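Local atomic coordinates of beta-glucanase (Podospora anserina, PDB entry 4LE4), a protein that probably hydrolyses beta-glucans as a family GH131 glycoside hydrolase of a filamentous fungus. Residues Y50-D55 with Y225-V229; R144-G148 with T175-W179. All blocks are in the same frame, centred on the assembly; numbering follows the deposited sequence.

In the fold
Both contacts belong to the two-sheet, all-beta architecture expected of a clan with the concanavalin fold. Contact 1 lays the loop 50-55 against strand 222-233, which pairs with strands 94-102 and 61-66 in the first sheet. Contact 2 joins strand 175-182, a member of that same sheet, to strand 142-147 of the second. The sheet is thus shared, but the contacts are separate: about 21 Å between centres and about 11 Å between nearest atoms. Along the chain, both segments of contact 2 fall between the two segments of contact 1. Both are described as packing of the framework, with no claim about the active site.

Contact 1: Y50-D55 with Y225-V229; sequences YKNPAD and YWSGV
The ring of Y225 turns its edge toward the face of Y50 in an offset edge-to-face pair, with planes inclined at 63° and centroids 5.5 Å apart. Y50 CB lies in the plane of the Y225 ring, at its edge, and the closest approach is Y50 CD1 to Y225 CE1 at 3.7 Å. K104 adds a cation-pi contact to Y225. This pair begins a loop-on-strand contact in the beta-sandwich: 50-55, ending in a type I turn from N52 to D55, packs on strand 225-229.

S227 carries the polar part. Its OG sits between the backbone N and the carbonyl carbon (chi1 63°) and accepts the backbone N-H of N52 at 3.0 Å in a nearly straight bond, 174° at the hydrogen. Alongside, K51 CB and S227 CB are 3.4 Å apart, tighter than usual van der Waals contact. The turn is braced from within by an Asx turn, in which N52 OD1 accepts from A54 N, and by K51 NZ, which reaches D55 O as well as S58 O.

The D55 carboxylate is gripped through both oxygens: OD1 takes G57 N and OD2 takes S58 OG. A water bridges to the strand, donating to D55 OD2 at 2.7 Å and lying 2.6 Å from S227 OG. The same oxygen, D55 OD2, also comes directly to within 3.3 Å of G228 CA.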
loop_
_atom_site.group_PDB
_atom_site.type_symbol
_atom_site.label_atom_id
_atom_site.label_comp_id
_atom_site.label_asym_id
_atom_site.label_seq_id
_atom_site.Cartn_x
_atom_site.Cartn_y
_atom_site.Cartn_z
ATOM N N TYR A 50 -10.878 1.499 10.802
ATOM C CA TYR A 50 -9.957 0.806 9.906
ATOM C C TYR A 50 -8.590 1.447 9.775
ATOM O O TYR A 50 -7.836 1.072 8.882
ATOM C CB TYR A 50 -10.582 0.724 8.510
ATOM C CG TYR A 50 -11.906 0.000 8.417
ATOM C CD1 TYR A 50 -12.291 -0.931 9.379
ATOM C CD2 TYR A 50 -12.733 0.202 7.320
ATOM C CE1 TYR A 50 -13.478 -1.653 9.248
ATOM C CE2 TYR A 50 -13.914 -0.521 7.174
ATOM C CZ TYR A 50 -14.278 -1.446 8.140
ATOM O OH TYR A 50 -15.459 -2.173 7.985
ATOM N N LYS A 51 -8.276 2.430 10.612
ATOM C CA LYS A 51 -6.964 3.107 10.537
ATOM C C LYS A 51 -6.101 2.835 11.753
ATOM O O LYS A 51 -6.562 2.264 12.749
ATOM C CB LYS A 51 -7.139 4.625 10.487
ATOM C CG LYS A 51 -7.681 5.185 11.792
ATOM C CD LYS A 51 -7.579 6.705 11.861
ATOM C CE LYS A 51 -7.793 7.199 13.304
ATOM N NZ LYS A 51 -7.529 8.635 13.387
ATOM N N ASN A 52 -4.830 3.219 11.659
ATOM C CA ASN A 52 -3.941 3.113 12.798
ATOM C C ASN A 52 -4.499 4.149 13.813
ATOM O O ASN A 52 -4.525 5.337 13.523
ATOM C CB ASN A 52 -2.548 3.544 12.383
ATOM C CG ASN A 52 -1.547 3.415 13.497
ATOM O OD1 ASN A 52 -1.889 3.510 14.683
ATOM N ND2 ASN A 52 -0.275 3.207 13.126
ATOM N N PRO A 53 -4.892 3.714 15.016
ATOM C CA PRO A 53 -5.438 4.688 15.974
ATOM C C PRO A 53 -4.511 5.838 16.348
ATOM O O PRO A 53 -4.977 6.898 16.756
ATOM C CB PRO A 53 -5.784 3.830 17.195
ATOM C CG PRO A 53 -5.973 2.444 16.630
ATOM C CD PRO A 53 -4.833 2.372 15.619
ATOM N N ALA A 54 -3.204 5.635 16.215
ATOM C CA ALA A 54 -2.220 6.667 16.571
ATOM C C ALA A 54 -2.111 7.745 15.507
ATOM O O ALA A 54 -1.577 8.831 15.746
ATOM C CB ALA A 54 -0.854 6.015 16.790
ATOM N N ASP A 55 -2.586 7.433 14.313
ATOM C CA ASP A 55 -2.533 8.380 13.197
ATOM C C ASP A 55 -3.690 9.367 13.252
ATOM O O ASP A 55 -4.727 9.165 12.622
ATOM C CB ASP A 55 -2.618 7.659 11.851
ATOM C CG ASP A 55 -2.472 8.606 10.664
ATOM O OD1 ASP A 55 -2.386 9.845 10.855
ATOM O OD2 ASP A 55 -2.432 8.109 9.520
ATOM N N TYR A 225 -6.118 -3.537 5.781
ATOM C CA TYR A 225 -6.486 -2.237 6.345
ATOM C C TYR A 225 -5.386 -1.247 6.076
ATOM O O TYR A 225 -4.223 -1.559 6.267
ATOM C CB TYR A 225 -6.718 -2.400 7.838
ATOM C CG TYR A 225 -7.860 -3.359 8.063
ATOM C CD1 TYR A 225 -9.165 -2.892 8.181
ATOM C CD2 TYR A 225 -7.645 -4.743 8.068
ATOM C CE1 TYR A 225 -10.250 -3.778 8.297
ATOM C CE2 TYR A 225 -8.707 -5.638 8.183
ATOM C CZ TYR A 225 -10.019 -5.149 8.299
ATOM O OH TYR A 225 -11.101 -6.006 8.444
ATOM N N TRP A 226 -5.767 -0.060 5.628
ATOM C CA TRP A 226 -4.782 0.959 5.239
ATOM C C TRP A 226 -5.118 2.328 5.796
ATOM O O TRP A 226 -6.300 2.673 5.884
ATOM C CB TRP A 226 -4.815 1.149 3.717
ATOM C CG TRP A 226 -4.482 -0.041 2.896
ATOM C CD1 TRP A 226 -5.239 -1.189 2.732
ATOM C CD2 TRP A 226 -3.310 -0.214 2.123
ATOM N NE1 TRP A 226 -4.587 -2.059 1.903
ATOM C CE2 TRP A 226 -3.400 -1.491 1.506
ATOM C CE3 TRP A 226 -2.178 0.581 1.885
ATOM C CZ2 TRP A 226 -2.400 -1.992 0.659
ATOM C CZ3 TRP A 226 -1.176 0.073 1.040
ATOM C CH2 TRP A 226 -1.301 -1.197 0.442
ATOM N N SER A 227 -4.092 3.119 6.124
ATOM C CA SER A 227 -4.326 4.508 6.538
ATOM C C SER A 227 -3.024 5.275 6.331
ATOM O O SER A 227 -2.000 4.677 6.000
ATOM C CB SER A 227 -4.799 4.616 7.999
ATOM O OG SER A 227 -3.862 4.149 8.938
ATOM N N GLY A 228 -3.084 6.599 6.461
ATOM C CA GLY A 228 -1.873 7.383 6.338
ATOM C C GLY A 228 -1.125 7.268 5.027
ATOM O O GLY A 228 0.087 7.333 5.017
ATOM N N VAL A 229 -1.837 7.133 3.931
ATOM C CA VAL A 229 -1.193 7.043 2.628
ATOM C C VAL A 229 -0.984 8.459 2.064
ATOM O O VAL A 229 -1.945 9.173 1.869
ATOM C CB VAL A 229 -2.090 6.288 1.645
ATOM C CG1 VAL A 229 -1.390 6.201 0.261
ATOM C CG2 VAL A 229 -2.414 4.856 2.210
HETATM O O HOH W 1 -1.757 5.538 9.508
#

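Contact 2: R144-G148 with T175-W179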
loop_
_atom_site.group_PDB
_atom_site.type_symbol
_atom_site.label_atom_id
_atom_site.label_comp_id
_atom_site.label_asym_id
_atom_site.label_seq_id
_atom_site.Cartn_x
_atom_site.Cartn_y
_atom_site.Cartn_z
ATOM N N ARG A 144 7.357 -8.728 3.841
ATOM C CA ARG A 144 8.698 -8.401 3.339
ATOM C C ARG A 144 8.721 -7.117 2.546
ATOM O O ARG A 144 7.746 -6.766 1.883
ATOM C CB ARG A 144 9.153 -9.470 2.352
ATOM C CG ARG A 144 9.110 -10.906 2.847
ATOM C CD ARG A 144 8.911 -11.815 1.639
ATOM N NE ARG A 144 8.936 -13.246 1.950
ATOM C CZ ARG A 144 10.026 -14.009 1.877
ATOM N NH1 ARG A 144 9.949 -15.310 2.158
ATOM N NH2 ARG A 144 11.200 -13.482 1.537
ATOM N N TRP A 145 9.860 -6.447 2.582
ATOM C CA TRP A 145 10.064 -5.272 1.749
ATOM C C TRP A 145 11.049 -5.771 0.689
ATOM O O TRP A 145 12.111 -6.278 1.033
ATOM C CB TRP A 145 10.703 -4.135 2.538
ATOM C CG TRP A 145 11.065 -2.986 1.645
ATOM C CD1 TRP A 145 10.215 -2.238 0.863
ATOM C CD2 TRP A 145 12.384 -2.453 1.432
ATOM N NE1 TRP A 145 10.935 -1.276 0.186
ATOM C CE2 TRP A 145 12.260 -1.385 0.517
ATOM C CE3 TRP A 145 13.652 -2.783 1.926
ATOM C CZ2 TRP A 145 13.369 -0.631 0.079
ATOM C CZ3 TRP A 145 14.767 -2.039 1.490
ATOM C CH2 TRP A 145 14.607 -0.976 0.579
ATOM N N CYS A 146 10.702 -5.620 -0.579
ATOM C CA CYS A 146 11.534 -6.074 -1.685
ATOM C C CYS A 146 11.978 -4.902 -2.561
ATOM O O CYS A 146 11.287 -3.860 -2.645
ATOM C CB CYS A 146 10.747 -7.036 -2.570
ATOM S SG CYS A 146 10.185 -8.474 -1.653
ATOM N N VAL A 147 13.133 -5.098 -3.199
ATOM C CA VAL A 147 13.698 -4.130 -4.140
ATOM C C VAL A 147 14.131 -4.983 -5.326
ATOM O O VAL A 147 14.932 -5.909 -5.170
ATOM C CB VAL A 147 14.935 -3.379 -3.564
ATOM C CG1 VAL A 147 15.496 -2.439 -4.629
ATOM C CG2 VAL A 147 14.534 -2.608 -2.317
ATOM N N GLY A 148 13.563 -4.704 -6.491
ATOM C CA GLY A 148 13.892 -5.499 -7.664
ATOM C C GLY A 148 13.532 -6.960 -7.467
ATOM O O GLY A 148 14.156 -7.856 -8.038
ATOM N N THR A 175 17.767 4.822 -6.267
ATOM C CA THR A 175 17.927 4.087 -5.011
ATOM C C THR A 175 16.638 4.121 -4.212
ATOM O O THR A 175 15.828 5.033 -4.367
ATOM C CB THR A 175 19.034 4.678 -4.084
ATOM O OG1 THR A 175 18.683 6.007 -3.680
ATOM C CG2 THR A 175 20.380 4.696 -4.801
ATOM N N VAL A 176 16.442 3.125 -3.354
ATOM C CA VAL A 176 15.247 3.126 -2.501
ATOM C C VAL A 176 15.640 2.639 -1.117
ATOM O O VAL A 176 16.250 1.566 -0.972
ATOM C CB VAL A 176 14.114 2.234 -3.073
ATOM C CG1 VAL A 176 14.603 0.818 -3.212
ATOM C CG2 VAL A 176 12.849 2.298 -2.155
ATOM N N GLY A 177 15.283 3.438 -0.115
ATOM C CA GLY A 177 15.562 3.136 1.284
ATOM C C GLY A 177 14.232 2.804 1.970
ATOM O O GLY A 177 13.169 3.155 1.460
ATOM N N PHE A 178 14.304 2.180 3.133
ATOM C CA PHE A 178 13.110 1.720 3.818
ATOM C C PHE A 178 13.007 2.234 5.245
ATOM O O PHE A 178 13.887 1.975 6.063
ATOM C CB PHE A 178 13.132 0.184 3.796
ATOM C CG PHE A 178 11.946 -0.468 4.472
ATOM C CD1 PHE A 178 10.689 -0.440 3.879
ATOM C CD2 PHE A 178 12.128 -1.174 5.649
ATOM C CE1 PHE A 178 9.624 -1.132 4.454
ATOM C CE2 PHE A 178 11.083 -1.868 6.238
ATOM C CZ PHE A 178 9.832 -1.843 5.630
ATOM N N TRP A 179 11.932 2.965 5.523
ATOM C CA TRP A 179 11.654 3.498 6.862
ATOM C C TRP A 179 10.436 2.716 7.368
ATOM O O TRP A 179 9.541 2.386 6.591
ATOM C CB TRP A 179 11.336 4.984 6.792
ATOM C CG TRP A 179 12.522 5.791 6.410
ATOM C CD1 TRP A 179 13.099 5.882 5.175
ATOM C CD2 TRP A 179 13.283 6.646 7.277
ATOM N NE1 TRP A 179 14.178 6.753 5.218
ATOM C CE2 TRP A 179 14.311 7.228 6.496
ATOM C CE3 TRP A 179 13.187 6.974 8.643
ATOM C CZ2 TRP A 179 15.252 8.135 7.033
ATOM C CZ3 TRP A 179 14.116 7.869 9.183
ATOM C CH2 TRP A 179 15.136 8.441 8.376
#
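Aromatic stacking dominates where W145 meets F178. The five-membered ring of W145 and the ring of F178 form an offset stack, with centroids 4.2 Å apart and planes only 18° from parallel. Two CH-pi contacts interlock the pair reciprocally: F178 CB stands 3.4 Å from the centroid of the W145 six-membered ring, almost on its normal, while W145 CB lies 3.9 Å from the centroid of the F178 ring, over its face. The two side chains run antiparallel alongside each other, so each ring covers the CB of its partner. The first torsion of W145 places CG opposite the backbone N (chi1 173°), and that of F178 does the same, which carries the rings into this overlap.

Aliphatic packing extends the contact. V147 CG2 rests over the rim of the indole face opposite F178, placing W145 between a valine methyl and a phenylalanine. V147 CG2 also touches V176 CG1 at 3.5 Å, and the other methyl of V176, CG2, meets W145 CZ2 at 3.7 Å.

A polar atom takes part through proximity alone: V176 O lies in the plane of the indole at its edge, 3.4 Å from W145 CH2.

The backbones run almost antiparallel, at 169°, but their axes come no closer than 9.0 Å, evidence for side-chain packing between sheets instead of strand pairing. Strand 142-147 is paired with 125-129 and 150-156, whereas 175-182 lies between 163-170 and 188-195; Y167 and V191 from those last two strands also touch W145, and W153 of 150-156 meets the F178 ring.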